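Local structure of inulin fructotransferase (Bacillus sp. snu-7, 2INV) at residues Ala43-Lys46 against Gln47-Ser51; Thr299-Tyr303 against Pro304-Gly308. The protein breaks down inulin by intramolecular fructosyl transfer, a lyase-type reaction that releases difructose dianhydride, on a right-handed parallel beta-helix. One frame throughout, in Å; residues are numbered along the deposited sequence.

How the contacts relate
Following the chain from the N terminus, contact 1 comes first: residues 43-51 form the last turn of helix 30-48 and its exit toward strand 58-62, an early strand of the right-handed parallel beta-helix. Contact 2 follows much later, where residues 299-308 turn within the loop that leaves strand 285-299 and leads to strand 320-323. The two lie in series and neither nest nor cross. They sit on opposite sides of the chain's centre. The centres of contact 1 and contact 2 are about 52 Å apart. Contact 1 ties the end of helix 30-48 to strand 14-16 through Y15. Contact 2 brings its loop against helix 92-96, beside a bound fructose.

Contact 1 of 2, residues Ala43-Lys46 against Gln47-Ser51; sequences ADIK and QRQTS
D44 and R48 pair one turn apart at the C-terminal end of helix 30-48. R48 NE donates to D44 OD2 at 3.0 Å, in a salt bridge with an N-H...O angle of 156°. The bond lies close to the guanidinium plane but reaches OD2 from above the carboxylate plane. D44 CG lies anti to the backbone N (chi1 -178°) and beside the carbonyl carbon, which carries the carboxylate toward R48. The R48 chain bends at chi3 (-50°), and this bend turns NE back toward the acid. Y15 OH is hydrogen-bonded to both D44 OD2 and R48 NH2, tying the pair to the N-terminal strand 14-16.

On the buried side, I45 and Q49 lie side by side and point the same way. The backbone also links them: Q49 N donates to I45 O at 2.7 Å. Q49 is the first residue to leave helical angles. A water donates to K46 O at 2.8 Å and to Q49 O, bridging the last turn and the exit. K46 NZ forms a salt bridge with D76. The bond between D44 OD2 and Y15 OH probably helps fix the acid's orientation. The nearby arginine is likely to favour the ionised carboxylate.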
loop_
_atom_site.group_PDB
_atom_site.type_symbol
_atom_site.label_atom_id
_atom_site.label_comp_id
_atom_site.label_asym_id
_atom_site.label_seq_id
_atom_site.Cartn_x
_atom_site.Cartn_y
_atom_site.Cartn_z
ATOM N N ALA A 43 -30.817 2.997 14.906
ATOM C CA ALA A 43 -31.967 2.517 15.653
ATOM C C ALA A 43 -32.924 1.810 14.698
ATOM O O ALA A 43 -33.583 0.850 15.080
ATOM C CB ALA A 43 -32.665 3.681 16.352
ATOM N N ASP A 44 -32.993 2.273 13.453
ATOM C CA ASP A 44 -33.880 1.647 12.477
ATOM C C ASP A 44 -33.299 0.324 11.997
ATOM O O ASP A 44 -34.039 -0.601 11.664
ATOM C CB ASP A 44 -34.107 2.552 11.265
ATOM C CG ASP A 44 -35.065 1.932 10.253
ATOM O OD1 ASP A 44 -36.281 1.851 10.543
ATOM O OD2 ASP A 44 -34.596 1.510 9.174
ATOM N N ILE A 45 -31.973 0.242 11.955
ATOM C CA ILE A 45 -31.296 -0.971 11.520
ATOM C C ILE A 45 -31.570 -2.060 12.548
ATOM O O ILE A 45 -31.917 -3.190 12.192
ATOM C CB ILE A 45 -29.776 -0.749 11.415
ATOM C CG1 ILE A 45 -29.483 0.283 10.323
ATOM C CG2 ILE A 45 -29.067 -2.068 11.109
ATOM C CD1 ILE A 45 -28.018 0.667 10.214
ATOM N N LYS A 46 -31.412 -1.716 13.825
ATOM C CA LYS A 46 -31.653 -2.661 14.911
ATOM C C LYS A 46 -33.139 -3.004 14.920
ATOM O O LYS A 46 -33.531 -4.120 15.252
ATOM C CB LYS A 46 -31.243 -2.056 16.254
ATOM C CG LYS A 46 -29.744 -1.797 16.364
ATOM C CD LYS A 46 -29.300 -1.586 17.816
ATOM C CE LYS A 46 -29.303 -0.126 18.202
ATOM N NZ LYS A 46 -28.809 0.051 19.603
ATOM N N GLN A 47 -33.956 -2.029 14.535
ATOM C CA GLN A 47 -35.396 -2.198 14.464
ATOM C C GLN A 47 -35.658 -3.396 13.591
ATOM O O GLN A 47 -36.322 -4.362 13.971
ATOM C CB GLN A 47 -36.010 -1.005 13.758
ATOM C CG GLN A 47 -37.495 -0.920 13.883
ATOM C CD GLN A 47 -37.891 -0.578 15.279
ATOM O OE1 GLN A 47 -37.962 -1.450 16.153
ATOM N NE2 GLN A 47 -38.115 0.714 15.522
ATOM N N ARG A 48 -35.104 -3.285 12.394
ATOM C CA ARG A 48 -35.254 -4.263 11.339
ATOM C C ARG A 48 -34.489 -5.580 11.458
ATOM O O ARG A 48 -35.053 -6.642 11.181
ATOM C CB ARG A 48 -34.944 -3.569 10.010
ATOM C CG ARG A 48 -35.992 -2.508 9.677
ATOM C CD ARG A 48 -35.757 -1.789 8.348
ATOM N NE ARG A 48 -34.394 -1.291 8.231
ATOM C CZ ARG A 48 -33.405 -1.972 7.663
ATOM N NH1 ARG A 48 -33.635 -3.178 7.156
ATOM N NH2 ARG A 48 -32.187 -1.451 7.601
ATOM N N GLN A 49 -33.226 -5.540 11.868
ATOM C CA GLN A 49 -32.457 -6.775 11.980
ATOM C C GLN A 49 -32.379 -7.258 13.425
ATOM O O GLN A 49 -31.438 -6.956 14.157
ATOM C CB GLN A 49 -31.069 -6.558 11.380
ATOM C CG GLN A 49 -31.145 -5.870 10.021
ATOM C CD GLN A 49 -29.802 -5.585 9.387
ATOM O OE1 GLN A 49 -29.740 -5.053 8.277
ATOM N NE2 GLN A 49 -28.721 -5.952 10.074
ATOM N N THR A 50 -33.394 -8.015 13.828
ATOM C CA THR A 50 -33.486 -8.548 15.184
ATOM C C THR A 50 -32.879 -9.947 15.357
ATOM O O THR A 50 -32.576 -10.365 16.479
ATOM C CB THR A 50 -34.967 -8.579 15.648
ATOM O OG1 THR A 50 -35.758 -9.323 14.708
ATOM C CG2 THR A 50 -35.523 -7.151 15.741
ATOM N N SER A 51 -32.673 -10.652 14.247
ATOM C CA SER A 51 -32.110 -12.007 14.262
ATOM C C SER A 51 -30.581 -12.072 14.199
ATOM O O SER A 51 -29.963 -11.550 13.269
ATOM C CB SER A 51 -32.631 -12.818 13.076
ATOM O OG SER A 51 -34.035 -12.995 13.117
HETATM O O HOH W 1 -32.360 -5.926 17.056
#

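Contact 2 of 2, residues Thr299-Tyr303 against Pro304-Gly308; sequences TNEGY and PPFIG. With FRU (beta-D-fructofuranose), chain D.
Part of a glycan pocket is built by this turn in the loop after strand 285-299, where Y303 meets P305 and F306. P305 CD sits over the centre of the Y303 ring, 3.8 Å from the centroid and 7° off the normal, a CH-pi contact. CG anti to the backbone N (chi1 -170°) turns one face of the ring to this proline. Y303 CD2 lies at the edge of the F306 ring, in its plane, 3.8 Å from F306 CD2. F306 N donates to Y303 O at 2.9 Å, closing the turn that carries the short 3-10 segment 305-306.

E301 folds back at chi2 (63°). Its OE2 accepts from Y303 N at 2.7 Å through the anti lone pair, and E301 OE1 lies 3.4 Å from F306 CB. A water donates to both E301 OE1 and F306 O. An alanine in place of Y303 would probably leave P305 CD without its aromatic face and open a gap beside the fructose, whose O1 is 3.8 Å from Y303 CD2.

R252 forms a salt bridge with E301 OE1, a cation-pi contact with F306 and a hydrogen bond with the fructose. The loop follows strand 285-299, and Y303 and F306 rest against I94 and S93 of helix 92-96.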
loop_
_atom_site.group_PDB
_atom_site.type_symbol
_atom_site.label_atom_id
_atom_site.label_comp_id
_atom_site.label_asym_id
_atom_site.label_seq_id
_atom_site.Cartn_x
_atom_site.Cartn_y
_atom_site.Cartn_z
ATOM N N THR A 299 15.027 17.389 12.448
ATOM C CA THR A 299 15.462 18.749 12.172
ATOM C C THR A 299 14.721 19.673 13.124
ATOM O O THR A 299 14.011 19.213 14.024
ATOM C CB THR A 299 15.198 19.154 10.697
ATOM O OG1 THR A 299 15.917 20.358 10.394
ATOM C CG2 THR A 299 13.715 19.377 10.459
ATOM N N ASN A 300 14.884 20.974 12.935
ATOM C CA ASN A 300 14.238 21.930 13.821
ATOM C C ASN A 300 12.913 22.425 13.248
ATOM O O ASN A 300 12.749 22.558 12.032
ATOM C CB ASN A 300 15.169 23.116 14.082
ATOM C CG ASN A 300 15.689 23.733 12.809
ATOM O OD1 ASN A 300 16.277 23.049 11.967
ATOM N ND2 ASN A 300 15.492 25.037 12.664
ATOM N N GLU A 301 11.968 22.695 14.142
ATOM C CA GLU A 301 10.645 23.188 13.774
ATOM C C GLU A 301 10.785 24.296 12.732
ATOM O O GLU A 301 11.477 25.289 12.956
ATOM C CB GLU A 301 9.942 23.734 15.016
ATOM C CG GLU A 301 8.704 24.564 14.721
ATOM C CD GLU A 301 7.610 23.767 14.054
ATOM O OE1 GLU A 301 6.997 22.912 14.729
ATOM O OE2 GLU A 301 7.362 23.989 12.849
ATOM N N GLY A 302 10.109 24.138 11.599
ATOM C CA GLY A 302 10.213 25.124 10.537
ATOM C C GLY A 302 9.099 26.147 10.390
ATOM O O GLY A 302 9.287 27.146 9.683
ATOM N N TYR A 303 7.964 25.932 11.054
ATOM C CA TYR A 303 6.849 26.877 10.964
ATOM C C TYR A 303 6.817 27.734 12.234
ATOM O O TYR A 303 6.465 27.257 13.309
ATOM C CB TYR A 303 5.554 26.090 10.775
ATOM C CG TYR A 303 4.311 26.885 10.434
ATOM C CD1 TYR A 303 4.308 27.846 9.420
ATOM C CD2 TYR A 303 3.103 26.610 11.080
ATOM C CE1 TYR A 303 3.123 28.512 9.059
ATOM C CE2 TYR A 303 1.923 27.260 10.722
ATOM C CZ TYR A 303 1.939 28.207 9.714
ATOM O OH TYR A 303 0.763 28.826 9.361
ATOM N N PRO A 304 7.198 29.014 12.110
ATOM C CA PRO A 304 7.264 30.037 13.159
ATOM C C PRO A 304 6.267 29.974 14.328
ATOM O O PRO A 304 6.673 30.034 15.491
ATOM C CB PRO A 304 7.169 31.325 12.353
ATOM C CG PRO A 304 8.046 30.994 11.194
ATOM C CD PRO A 304 7.603 29.591 10.813
ATOM N N PRO A 305 4.957 29.883 14.045
ATOM C CA PRO A 305 3.978 29.815 15.135
ATOM C C PRO A 305 4.349 28.805 16.215
ATOM O O PRO A 305 4.046 28.989 17.401
ATOM C CB PRO A 305 2.703 29.421 14.412
ATOM C CG PRO A 305 2.806 30.183 13.155
ATOM C CD PRO A 305 4.273 30.035 12.745
ATOM N N PHE A 306 5.038 27.750 15.797
ATOM C CA PHE A 306 5.439 26.677 16.698
ATOM C C PHE A 306 6.894 26.671 17.087
ATOM O O PHE A 306 7.351 25.742 17.752
ATOM C CB PHE A 306 5.101 25.354 16.054
ATOM C CG PHE A 306 3.658 25.151 15.922
ATOM C CD1 PHE A 306 2.896 24.821 17.035
ATOM C CD2 PHE A 306 3.019 25.411 14.720
ATOM C CE1 PHE A 306 1.524 24.761 16.959
ATOM C CE2 PHE A 306 1.633 25.354 14.635
ATOM C CZ PHE A 306 0.887 25.030 15.758
ATOM N N ILE A 307 7.640 27.684 16.678
ATOM C CA ILE A 307 9.032 27.674 17.052
ATOM C C ILE A 307 9.117 27.855 18.550
ATOM O O ILE A 307 8.366 28.630 19.145
ATOM C CB ILE A 307 9.829 28.757 16.332
ATOM C CG1 ILE A 307 9.858 28.430 14.842
ATOM C CG2 ILE A 307 11.234 28.816 16.897
ATOM C CD1 ILE A 307 10.536 29.463 13.994
ATOM N N GLY A 308 10.019 27.101 19.159
ATOM C CA GLY A 308 10.208 27.178 20.590
ATOM C C GLY A 308 9.488 26.095 21.372
ATOM O O GLY A 308 9.706 25.966 22.575
HETATM C C1 FRU D . 1.362 23.500 9.575
HETATM C C2 FRU D . 1.879 22.077 9.099
HETATM C C3 FRU D . 1.007 20.888 9.595
HETATM C C4 FRU D . 1.999 19.728 9.834
HETATM C C5 FRU D . 3.258 20.470 10.175
HETATM C C6 FRU D . 4.415 19.867 9.362
HETATM O O1 FRU D . 0.936 23.482 10.963
HETATM O O3 FRU D . -0.257 20.405 9.211
HETATM O O4 FRU D . 1.546 18.813 10.816
HETATM O O5 FRU D . 3.034 21.896 9.894
HETATM O O6 FRU D . 5.564 20.177 10.038
HETATM O O HOH W 2 7.616 22.823 17.363
#